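Local coordinates for protein HNH endonuclease (Geobacter metallireducens, PDB 4H9D) that probably cuts one strand of nucleic acid as a manganese-dependent nicking endonuclease of the HNH family, and binds a zinc ion, at residues Thr51-Val56 with Glu75-Lys80. Residues are numbered along the deposited sequence; the frame is centred on the assembly and turned at random.
Sequences TMDHLV and ECNNRK. With ZN (zinc ion), chain D.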
ATOM      1  N   THR A  51     -11.334 -17.819  -0.903  1.00 43.09           N
ATOM      2  CA  THR A  51      -9.991 -17.994  -1.445  1.00 46.44           C
ATOM      3  C   THR A  51      -9.173 -18.738  -0.412  1.00 42.39           C
ATOM      4  O   THR A  51      -9.573 -18.858   0.745  1.00 46.54           O
ATOM      5  CB  THR A  51      -9.296 -16.655  -1.710  1.00 66.69           C
ATOM      6  OG1 THR A  51     -10.215 -15.761  -2.350  1.00 76.43           O
ATOM      7  CG2 THR A  51      -8.090 -16.863  -2.624  1.00 65.45           C
HETATM    8  N   MSE A  52      -8.032 -19.255  -0.824  1.00 57.30           N
HETATM    9  CA  MSE A  52      -7.191 -19.963   0.112  1.00 55.06           C
HETATM   10  C   MSE A  52      -6.218 -18.981   0.723  1.00 53.92           C
HETATM   11  O   MSE A  52      -5.578 -18.207   0.010  1.00 60.27           O
HETATM   12  CB  MSE A  52      -6.413 -21.050  -0.592  1.00 57.86           C
HETATM   13  CG  MSE A  52      -5.443 -21.741   0.313  1.00 59.05           C
HETATM   14 SE   MSE A  52      -4.576 -23.160  -0.627  1.00 81.22          SE
HETATM   15  CE  MSE A  52      -3.519 -22.078  -1.805  1.00 71.81           C
ATOM     16  N   ASP A  53      -6.119 -18.989   2.045  1.00 49.55           N
ATOM     17  CA  ASP A  53      -5.179 -18.096   2.700  1.00 48.24           C
ATOM     18  C   ASP A  53      -4.293 -18.895   3.629  1.00 47.96           C
ATOM     19  O   ASP A  53      -4.699 -19.931   4.159  1.00 50.81           O
ATOM     20  CB  ASP A  53      -5.915 -17.004   3.477  1.00 60.65           C
ATOM     21  CG  ASP A  53      -4.972 -15.953   4.052  1.00 65.45           C
ATOM     22  OD1 ASP A  53      -3.923 -15.668   3.430  1.00 72.78           O
ATOM     23  OD2 ASP A  53      -5.292 -15.393   5.122  1.00 68.11           O
ATOM     24  N   HIS A  54      -3.056 -18.439   3.785  1.00 40.89           N
ATOM     25  CA  HIS A  54      -2.124 -19.098   4.689  1.00 43.39           C
ATOM     26  C   HIS A  54      -2.100 -18.263   5.954  1.00 46.26           C
ATOM     27  O   HIS A  54      -1.843 -17.060   5.900  1.00 54.96           O
ATOM     28  CB  HIS A  54      -0.726 -19.143   4.105  1.00 36.73           C
ATOM     29  CG  HIS A  54      -0.623 -19.910   2.828  1.00 40.08           C
ATOM     30  ND1 HIS A  54      -1.058 -19.406   1.622  1.00 41.74           N
ATOM     31  CD2 HIS A  54      -0.095 -21.127   2.564  1.00 37.04           C
ATOM     32  CE1 HIS A  54      -0.797 -20.281   0.666  1.00 39.54           C
ATOM     33  NE2 HIS A  54      -0.213 -21.333   1.213  1.00 38.41           N
ATOM     34  N   LEU A  55      -2.398 -18.894   7.083  1.00 49.80           N
ATOM     35  CA  LEU A  55      -2.392 -18.191   8.355  1.00 48.16           C
ATOM     36  C   LEU A  55      -1.039 -17.516   8.448  1.00 50.36           C
ATOM     37  O   LEU A  55      -0.940 -16.303   8.632  1.00 54.27           O
ATOM     38  CB  LEU A  55      -2.569 -19.186   9.492  1.00 41.16           C
ATOM     39  CG  LEU A  55      -3.973 -19.748   9.620  1.00 39.00           C
ATOM     40  CD1 LEU A  55      -3.964 -20.850  10.640  1.00 38.51           C
ATOM     41  CD2 LEU A  55      -4.925 -18.636  10.018  1.00 37.41           C
ATOM     42  N   VAL A  56      -0.006 -18.336   8.292  1.00 49.18           N
ATOM     43  CA  VAL A  56       1.379 -17.902   8.291  1.00 54.72           C
ATOM     44  C   VAL A  56       1.768 -17.739   6.827  1.00 52.34           C
ATOM     45  O   VAL A  56       1.912 -18.725   6.111  1.00 53.48           O
ATOM     46  CB  VAL A  56       2.268 -18.969   8.907  1.00 41.98           C
ATOM     47  CG1 VAL A  56       3.712 -18.577   8.765  1.00 44.03           C
ATOM     48  CG2 VAL A  56       1.890 -19.157  10.351  1.00 34.14           C
ATOM     49  N   GLU A  75     -12.971  -9.799   1.535  1.00 67.03           N
ATOM     50  CA  GLU A  75     -12.687  -8.757   2.521  1.00 65.75           C
ATOM     51  C   GLU A  75     -11.664  -9.127   3.598  1.00 61.15           C
ATOM     52  O   GLU A  75     -10.716  -8.378   3.855  1.00 61.57           O
ATOM     53  CB  GLU A  75     -13.998  -8.335   3.177  1.00 94.03           C
ATOM     54  CG  GLU A  75     -13.897  -7.162   4.122  1.00103.57           C
ATOM     55  CD  GLU A  75     -15.251  -6.770   4.685  1.00115.41           C
ATOM     56  OE1 GLU A  75     -16.154  -6.455   3.880  1.00117.75           O
ATOM     57  OE2 GLU A  75     -15.418  -6.781   5.926  1.00119.45           O
ATOM     58  N   CYS A  76     -11.866 -10.275   4.236  1.00 57.71           N
ATOM     59  CA  CYS A  76     -10.961 -10.738   5.282  1.00 58.23           C
ATOM     60  C   CYS A  76      -9.571 -11.032   4.737  1.00 53.56           C
ATOM     61  O   CYS A  76      -8.560 -10.706   5.366  1.00 52.06           O
ATOM     62  CB  CYS A  76     -11.504 -12.008   5.953  1.00 58.41           C
ATOM     63  SG  CYS A  76     -12.640 -11.731   7.337  1.00 56.94           S
ATOM     64  N   ASN A  77      -9.512 -11.652   3.565  1.00 55.72           N
ATOM     65  CA  ASN A  77      -8.220 -11.997   2.999  1.00 54.39           C
ATOM     66  C   ASN A  77      -7.301 -10.803   2.776  1.00 55.40           C
ATOM     67  O   ASN A  77      -6.093 -10.910   3.015  1.00 59.58           O
ATOM     68  CB  ASN A  77      -8.395 -12.757   1.691  1.00 52.84           C
ATOM     69  CG  ASN A  77      -7.078 -13.195   1.112  1.00 53.94           C
ATOM     70  OD1 ASN A  77      -6.282 -13.861   1.780  1.00 55.93           O
ATOM     71  ND2 ASN A  77      -6.828 -12.818  -0.134  1.00 54.05           N
ATOM     72  N   ASN A  78      -7.857  -9.678   2.317  1.00 54.65           N
ATOM     73  CA  ASN A  78      -7.065  -8.468   2.065  1.00 59.31           C
ATOM     74  C   ASN A  78      -6.760  -7.723   3.353  1.00 59.55           C
ATOM     75  O   ASN A  78      -5.602  -7.438   3.656  1.00 60.35           O
ATOM     76  CB  ASN A  78      -7.816  -7.530   1.129  1.00 62.92           C
ATOM     77  CG  ASN A  78      -8.166  -8.191  -0.180  1.00 68.19           C
ATOM     78  OD1 ASN A  78      -7.281  -8.580  -0.946  1.00 65.61           O
ATOM     79  ND2 ASN A  78      -9.459  -8.339  -0.442  1.00 71.05           N
ATOM     80  N   ARG A  79      -7.816  -7.401   4.095  1.00 53.46           N
ATOM     81  CA  ARG A  79      -7.693  -6.695   5.355  1.00 52.31           C
ATOM     82  C   ARG A  79      -6.651  -7.317   6.265  1.00 50.24           C
ATOM     83  O   ARG A  79      -6.025  -6.622   7.058  1.00 50.28           O
ATOM     84  CB  ARG A  79      -9.038  -6.667   6.075  1.00 52.44           C
ATOM     85  CG  ARG A  79      -9.955  -5.560   5.619  1.00 58.09           C
ATOM     86  CD  ARG A  79     -11.394  -5.820   6.037  1.00 63.96           C
ATOM     87  NE  ARG A  79     -12.273  -4.701   5.704  1.00 70.62           N
ATOM     88  CZ  ARG A  79     -12.292  -3.548   6.368  1.00 78.72           C
ATOM     89  NH1 ARG A  79     -11.479  -3.364   7.405  1.00 80.48           N
ATOM     90  NH2 ARG A  79     -13.113  -2.572   5.995  1.00 84.43           N
ATOM     91  N   LYS A  80      -6.463  -8.624   6.166  1.00 56.07           N
ATOM     92  CA  LYS A  80      -5.487  -9.275   7.012  1.00 55.44           C
ATOM     93  C   LYS A  80      -4.096  -8.904   6.510  1.00 59.29           C
ATOM     94  O   LYS A  80      -3.110  -9.043   7.230  1.00 60.79           O
ATOM     95  CB  LYS A  80      -5.684 -10.799   6.992  1.00 56.64           C
ATOM     96  CG  LYS A  80      -4.791 -11.541   7.984  1.00 59.31           C
ATOM     97  CD  LYS A  80      -4.967 -13.047   7.934  1.00 63.33           C
ATOM     98  CE  LYS A  80      -4.013 -13.743   8.907  1.00 65.38           C
ATOM     99  NZ  LYS A  80      -4.161 -13.230  10.314  1.00 63.46           N
TER
HETATM  100 ZN    ZN D 201     -14.406 -13.188   6.234  1.00 51.95          ZN
HETATM  101  O   HOH W   1      -3.768 -13.164   3.944  1.00 70.32           O
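Asp53, on the strand 50-54, points its side chain at the helix 74-82 and meets Asn77 and Lys80 there. Its CG is anti to the backbone N (chi1 -174°), which carries the carboxylate across to the helix. The carboxylate lies against the end of the Asn77 side chain, with Asp53 CG 4.5 Å from Asn77 CG. The carboxylate and amide planes stand 77° apart, so the two flat groups do not stack. A water sits between Asp53 OD1, 2.6 Å away, and, as a weak contact, the backbone O of Asn77. Asp53 OD2 is hydrogen-bonded to the hydroxyl of Tyr40. Lys80 passes the same carboxylate with its aliphatic part, CD lying 3.7 Å from Asp53 OD2. Its NZ stays 5.7 Å from Asp53 OD2, so any attraction between the charges is at longer range. Further along, the backbone O of Leu55 lies 4.0 Å from Lys80 CE. At the opposite end of the helical segment Cys76 SG binds the zinc ion at 2.5 Å, with Cys38, Cys41 and Cys73. The strand pairs antiparallel with strand 69-73, which leads into this helix. The strands and helix form the beta-beta-alpha-metal motif of HNH endonucleases; the four-cysteine zinc site is a separate addition.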